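Long-range contacts in metallo-beta-lactamase family protein (Thermus thermophilus, PDB 2ZO4), which probably acts as a zinc-dependent hydrolase of the metallo-beta-lactamase superfamily, with two zinc ions in its active site and a substrate that remains unassigned: residues 34-39 and 65-70; 70-75 and 169-174. One frame throughout, in Å; residues are numbered along the deposited sequence.

Interaction 1. Residues 34-39 and 65-70. With ZN (zinc ion), chain B.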
loop_
_atom_site.group_PDB
_atom_site.type_symbol
_atom_site.label_atom_id
_atom_site.label_comp_id
_atom_site.label_asym_id
_atom_site.label_seq_id
_atom_site.Cartn_x
_atom_site.Cartn_y
_atom_site.Cartn_z
ATOM N N ALA A 34 7.252 -9.922 -16.635
ATOM C CA ALA A 34 6.842 -9.777 -15.242
ATOM C C ALA A 34 5.946 -8.566 -15.049
ATOM O O ALA A 34 6.083 -7.568 -15.752
ATOM C CB ALA A 34 8.056 -9.667 -14.344
ATOM N N LEU A 35 5.027 -8.671 -14.096
ATOM C CA LEU A 35 4.213 -7.536 -13.674
ATOM C C LEU A 35 4.512 -7.132 -12.235
ATOM O O LEU A 35 4.586 -7.984 -11.344
ATOM C CB LEU A 35 2.723 -7.848 -13.801
ATOM C CG LEU A 35 1.927 -7.334 -15.005
ATOM C CD1 LEU A 35 0.500 -7.836 -14.900
ATOM C CD2 LEU A 35 1.941 -5.814 -15.103
ATOM N N VAL A 36 4.697 -5.830 -12.030
ATOM C CA VAL A 36 4.717 -5.252 -10.696
ATOM C C VAL A 36 3.293 -4.762 -10.420
ATOM O O VAL A 36 2.825 -3.808 -11.053
ATOM C CB VAL A 36 5.749 -4.101 -10.569
ATOM C CG1 VAL A 36 5.694 -3.470 -9.186
ATOM C CG2 VAL A 36 7.157 -4.607 -10.866
ATOM N N ASP A 37 2.617 -5.447 -9.492
ATOM C CA ASP A 37 1.203 -5.216 -9.145
ATOM C C ASP A 37 0.231 -5.627 -10.267
ATOM O O ASP A 37 0.642 -5.798 -11.417
ATOM C CB ASP A 37 0.978 -3.785 -8.631
ATOM C CG ASP A 37 1.726 -3.515 -7.329
ATOM O OD1 ASP A 37 2.051 -4.494 -6.618
ATOM O OD2 ASP A 37 1.989 -2.333 -7.011
ATOM N N THR A 38 -1.045 -5.815 -9.921
ATOM C CA THR A 38 -1.966 -6.570 -10.787
ATOM C C THR A 38 -3.380 -6.007 -10.929
ATOM O O THR A 38 -4.211 -6.619 -11.599
ATOM C CB THR A 38 -2.134 -8.036 -10.296
ATOM O OG1 THR A 38 -2.696 -8.043 -8.976
ATOM C CG2 THR A 38 -0.816 -8.775 -10.296
ATOM N N ALA A 39 -3.653 -4.859 -10.310
ATOM C CA ALA A 39 -5.021 -4.337 -10.193
ATOM C C ALA A 39 -5.949 -5.364 -9.531
ATOM O O ALA A 39 -5.535 -6.070 -8.609
ATOM C CB ALA A 39 -5.563 -3.875 -11.553
ATOM N N THR A 65 5.859 -13.934 -13.959
ATOM C CA THR A 65 6.311 -13.472 -12.639
ATOM C C THR A 65 5.465 -12.294 -12.171
ATOM O O THR A 65 5.245 -11.337 -12.922
ATOM C CB THR A 65 7.811 -13.068 -12.633
ATOM O OG1 THR A 65 8.600 -14.150 -13.123
ATOM C CG2 THR A 65 8.290 -12.718 -11.214
ATOM N N ILE A 66 4.984 -12.383 -10.934
ATOM C CA ILE A 66 4.240 -11.298 -10.313
ATOM C C ILE A 66 5.000 -10.802 -9.088
ATOM O O ILE A 66 5.310 -11.581 -8.181
ATOM C CB ILE A 66 2.809 -11.730 -9.897
ATOM C CG1 ILE A 66 2.039 -12.350 -11.078
ATOM C CG2 ILE A 66 2.049 -10.556 -9.263
ATOM C CD1 ILE A 66 1.711 -11.395 -12.223
ATOM N N LEU A 67 5.300 -9.505 -9.075
ATOM C CA LEU A 67 5.923 -8.866 -7.922
ATOM C C LEU A 67 4.928 -7.907 -7.271
ATOM O O LEU A 67 4.533 -6.916 -7.878
ATOM C CB LEU A 67 7.208 -8.130 -8.335
ATOM C CG LEU A 67 8.274 -8.943 -9.087
ATOM C CD1 LEU A 67 9.418 -8.055 -9.531
ATOM C CD2 LEU A 67 8.799 -10.106 -8.243
ATOM N N LEU A 68 4.521 -8.211 -6.040
ATOM C CA LEU A 68 3.536 -7.389 -5.331
ATOM C C LEU A 68 4.183 -6.442 -4.332
ATOM O O LEU A 68 4.930 -6.870 -3.454
ATOM C CB LEU A 68 2.499 -8.263 -4.608
ATOM C CG LEU A 68 1.613 -9.186 -5.449
ATOM C CD1 LEU A 68 0.654 -9.970 -4.554
ATOM C CD2 LEU A 68 0.843 -8.416 -6.520
ATOM N N THR A 69 3.878 -5.154 -4.462
ATOM C CA THR A 69 4.344 -4.163 -3.496
ATOM C C THR A 69 3.653 -4.358 -2.149
ATOM O O THR A 69 4.296 -4.268 -1.103
ATOM C CB THR A 69 4.143 -2.715 -3.999
ATOM O OG1 THR A 69 2.752 -2.478 -4.249
ATOM C CG2 THR A 69 4.952 -2.470 -5.277
ATOM N N HIS A 70 2.351 -4.647 -2.186
ATOM C CA HIS A 70 1.559 -4.896 -0.978
ATOM C C HIS A 70 0.202 -5.563 -1.261
ATOM O O HIS A 70 -0.149 -5.820 -2.418
ATOM C CB HIS A 70 1.391 -3.613 -0.147
ATOM C CG HIS A 70 0.710 -2.486 -0.870
ATOM N ND1 HIS A 70 1.161 -1.985 -2.074
ATOM C CD2 HIS A 70 -0.364 -1.737 -0.531
ATOM C CE1 HIS A 70 0.384 -0.987 -2.452
ATOM N NE2 HIS A 70 -0.549 -0.814 -1.534
HETATM ZN ZN ZN B . -2.055 0.739 -0.973
HETATM O O HOH W 1 -3.391 1.057 -2.440
#
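Asp37 leaves the end of strand 32-36 and grips Thr69, just past strand 65-68. From its CB, CG stands anti to the carbonyl carbon (chi1 -64°), which brings the carboxylate to the backbone and hydroxyl of Thr69. Asp37 CG lies 3.4 Å from Thr69 OG1. The two oxygens then divide their work. Asp37 OD1 accepts Thr69 N at 2.9 Å, and the bond is nearly straight at 171°. Asp37 OD2 accepts the Thr69 hydroxyl, OG1, also at 2.9 Å. Both oxygens use their syn lone pairs, so the two bonds fix the turn of the carboxylate. OD2 has a second partner in His75 ND1. Thr69 OG1 is itself the acceptor for His70 ND1 at 2.7 Å, close to the plane of the imidazole. His70 NE2 binds a zinc ion on the far edge of that ring. Asp37 is thus a second-shell residue that probably helps to orient His75 directly and His70 through Thr69.

Behind this site the strands run parallel. Leu35 N bonds to Thr65 O, Leu67 N to Leu35 O, and Asp37 N to Leu67 O. Ala34, Val36, Thr65 and Leu67 share one face of the sheet. On the other, Ile66 CD1 packs on Leu35 CB, 4.0 Å away. Thr38 CG2 meets Ile66 CG2 at 3.5 Å, the two side chains crossing at about a right angle.

Strand 21-29 flanks 32-36, and strand 88-92 flanks 65-68. Phe82 of helix 79-84 covers Leu35, Ile66 and Thr38. Helix 43-55 links the two parallel strands in a beta-alpha-beta unit.

Interaction 2. Residues 70-75 and 169-174. With ZN (zinc ion), chain B; ZN (zinc ion), chain C.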
loop_
_atom_site.group_PDB
_atom_site.type_symbol
_atom_site.label_atom_id
_atom_site.label_comp_id
_atom_site.label_asym_id
_atom_site.label_seq_id
_atom_site.Cartn_x
_atom_site.Cartn_y
_atom_site.Cartn_z
ATOM N N HIS A 70 2.351 -4.647 -2.186
ATOM C CA HIS A 70 1.559 -4.896 -0.978
ATOM C C HIS A 70 0.202 -5.563 -1.261
ATOM O O HIS A 70 -0.149 -5.820 -2.418
ATOM C CB HIS A 70 1.391 -3.613 -0.147
ATOM C CG HIS A 70 0.710 -2.486 -0.870
ATOM N ND1 HIS A 70 1.161 -1.985 -2.074
ATOM C CD2 HIS A 70 -0.364 -1.737 -0.531
ATOM C CE1 HIS A 70 0.384 -0.987 -2.452
ATOM N NE2 HIS A 70 -0.549 -0.814 -1.534
ATOM N N HIS A 71 -0.544 -5.820 -0.187
ATOM C CA HIS A 71 -1.766 -6.627 -0.212
ATOM C C HIS A 71 -3.053 -5.866 -0.539
ATOM O O HIS A 71 -4.122 -6.484 -0.626
ATOM C CB HIS A 71 -1.970 -7.295 1.152
ATOM C CG HIS A 71 -2.450 -6.348 2.208
ATOM N ND1 HIS A 71 -1.599 -5.515 2.900
ATOM C CD2 HIS A 71 -3.694 -6.087 2.676
ATOM C CE1 HIS A 71 -2.294 -4.789 3.757
ATOM N NE2 HIS A 71 -3.567 -5.118 3.642
ATOM N N HIS A 72 -2.980 -4.542 -0.670
ATOM C CA HIS A 72 -4.190 -3.762 -0.934
ATOM C C HIS A 72 -4.815 -4.207 -2.260
ATOM O O HIS A 72 -4.091 -4.580 -3.190
ATOM C CB HIS A 72 -3.915 -2.250 -0.904
ATOM C CG HIS A 72 -3.546 -1.727 0.455
ATOM N ND1 HIS A 72 -3.000 -0.476 0.646
ATOM C CD2 HIS A 72 -3.629 -2.291 1.684
ATOM C CE1 HIS A 72 -2.774 -0.289 1.934
ATOM N NE2 HIS A 72 -3.146 -1.375 2.586
ATOM N N PRO A 73 -6.161 -4.188 -2.344
ATOM C CA PRO A 73 -6.877 -4.815 -3.461
ATOM C C PRO A 73 -6.469 -4.297 -4.845
ATOM O O PRO A 73 -6.418 -5.073 -5.794
ATOM C CB PRO A 73 -8.349 -4.482 -3.172
ATOM C CG PRO A 73 -8.314 -3.339 -2.207
ATOM C CD PRO A 73 -7.086 -3.549 -1.390
ATOM N N ASP A 74 -6.172 -3.003 -4.945
ATOM C CA ASP A 74 -5.753 -2.380 -6.207
ATOM C C ASP A 74 -4.379 -2.833 -6.733
ATOM O O ASP A 74 -4.019 -2.530 -7.870
ATOM C CB ASP A 74 -5.825 -0.846 -6.105
ATOM C CG ASP A 74 -5.067 -0.286 -4.904
ATOM O OD1 ASP A 74 -5.098 -0.898 -3.809
ATOM O OD2 ASP A 74 -4.445 0.788 -5.056
ATOM N N HIS A 75 -3.624 -3.556 -5.911
ATOM C CA HIS A 75 -2.297 -4.051 -6.293
ATOM C C HIS A 75 -2.259 -5.583 -6.307
ATOM O O HIS A 75 -1.538 -6.196 -7.092
ATOM C CB HIS A 75 -1.235 -3.507 -5.326
ATOM C CG HIS A 75 -1.167 -2.010 -5.282
ATOM N ND1 HIS A 75 -0.201 -1.285 -5.949
ATOM C CD2 HIS A 75 -1.948 -1.101 -4.655
ATOM C CE1 HIS A 75 -0.392 0.004 -5.737
ATOM N NE2 HIS A 75 -1.446 0.144 -4.954
ATOM N N PRO A 169 7.643 -0.639 5.454
ATOM C CA PRO A 169 6.401 -0.760 6.216
ATOM C C PRO A 169 5.802 0.606 6.562
ATOM O O PRO A 169 6.520 1.608 6.577
ATOM C CB PRO A 169 6.844 -1.485 7.490
ATOM C CG PRO A 169 8.287 -1.119 7.640
ATOM C CD PRO A 169 8.809 -1.081 6.243
ATOM N N GLY A 170 4.498 0.632 6.827
ATOM C CA GLY A 170 3.789 1.866 7.146
ATOM C C GLY A 170 2.455 1.928 6.435
ATOM O O GLY A 170 1.402 1.784 7.058
ATOM N N HIS A 171 2.501 2.143 5.124
ATOM C CA HIS A 171 1.308 2.076 4.289
ATOM C C HIS A 171 0.686 0.675 4.339
ATOM O O HIS A 171 -0.532 0.527 4.371
ATOM C CB HIS A 171 1.642 2.466 2.853
ATOM C CG HIS A 171 0.468 2.403 1.928
ATOM N ND1 HIS A 171 -0.526 3.356 1.924
ATOM C CD2 HIS A 171 0.119 1.492 0.991
ATOM C CE1 HIS A 171 -1.430 3.045 1.015
ATOM N NE2 HIS A 171 -1.063 1.918 0.434
ATOM N N ALA A 172 1.542 -0.344 4.330
ATOM C CA ALA A 172 1.146 -1.720 4.621
ATOM C C ALA A 172 2.305 -2.383 5.342
ATOM O O ALA A 172 3.456 -1.966 5.191
ATOM C CB ALA A 172 0.792 -2.477 3.342
ATOM N N ASP A 173 2.007 -3.413 6.127
ATOM C CA ASP A 173 3.007 -4.033 7.006
ATOM C C ASP A 173 4.192 -4.634 6.244
ATOM O O ASP A 173 5.346 -4.401 6.605
ATOM C CB ASP A 173 2.336 -5.072 7.906
ATOM C CG ASP A 173 1.185 -4.479 8.708
ATOM O OD1 ASP A 173 1.447 -3.612 9.565
ATOM O OD2 ASP A 173 0.018 -4.869 8.473
ATOM N N GLY A 174 3.897 -5.392 5.192
ATOM C CA GLY A 174 4.931 -5.970 4.333
ATOM C C GLY A 174 4.996 -5.256 2.997
ATOM O O GLY A 174 5.145 -5.886 1.946
HETATM ZN ZN ZN B . -2.055 0.739 -0.973
HETATM ZN ZN ZN C . -2.523 1.679 -4.111
HETATM O O HOH W 2 -2.695 -1.886 5.303
HETATM O O HOH W 1 -3.391 1.057 -2.440
#
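One zinc ion is gripped from both segments, by His72 ND1 at 2.2 Å and His171 NE2 at 2.1 Å, with His70 NE2 as a third ligand. Asp190 and water 1 complete the site. The shared metal brings His72 ND1 and His171 NE2 to 3.1 Å from each other.

The rings converge on the metal with the planes of His70 and His72 steeply inclined to His171. His72 directs an edge toward the face of His171 in an offset edge-to-face pair, with planes at 70°. His70 meets His171 obliquely. His171 reaches in with CG anti to its backbone N (chi1 179°). Its ND1, on the other side of the ring, bonds to Asn199 O, which should help to hold the ring's rotation. His72 NE2 donates to water 2 at 2.8 Å, and that water makes a weak bond to His171 O.

Ala172 CB packs against the histidines of 70-72. Ala172 CB lies 3.7 Å from His70 CB and 3.9 Å from His71 CE1.

The second zinc ion is bound by Asp74 OD2 and His75 NE2. Water 1 bridges the two metals, 2.0 Å from each, and makes a weak bond to Asp74 OD1. Asp190 also binds both ions, and His233 completes the second site. Residues 70-75, HHHPDH, are the HxHxDH motif of the superfamily, here part of the dinuclear zinc site characteristic of the metallo-beta-lactamase fold.

From the N terminus, strand 32-36 leads through helix 43-55 to strand 65-68, and interaction 1 closes this loop within one sheet. The chain then passes directly from that strand into the zinc-binding turn and helix 73-76. Interaction 2 closes a much longer loop, reaching residues 169-174 between strands 161-167 and 176-180 of the second sheet. The two loops are in series, meeting at the shared His70, and neither encloses the other. His75 also ties back to the first contact, its O probably hydrogen-bonded to Thr38 OG1. Together the contacts join the ends of both sheets around the zinc site.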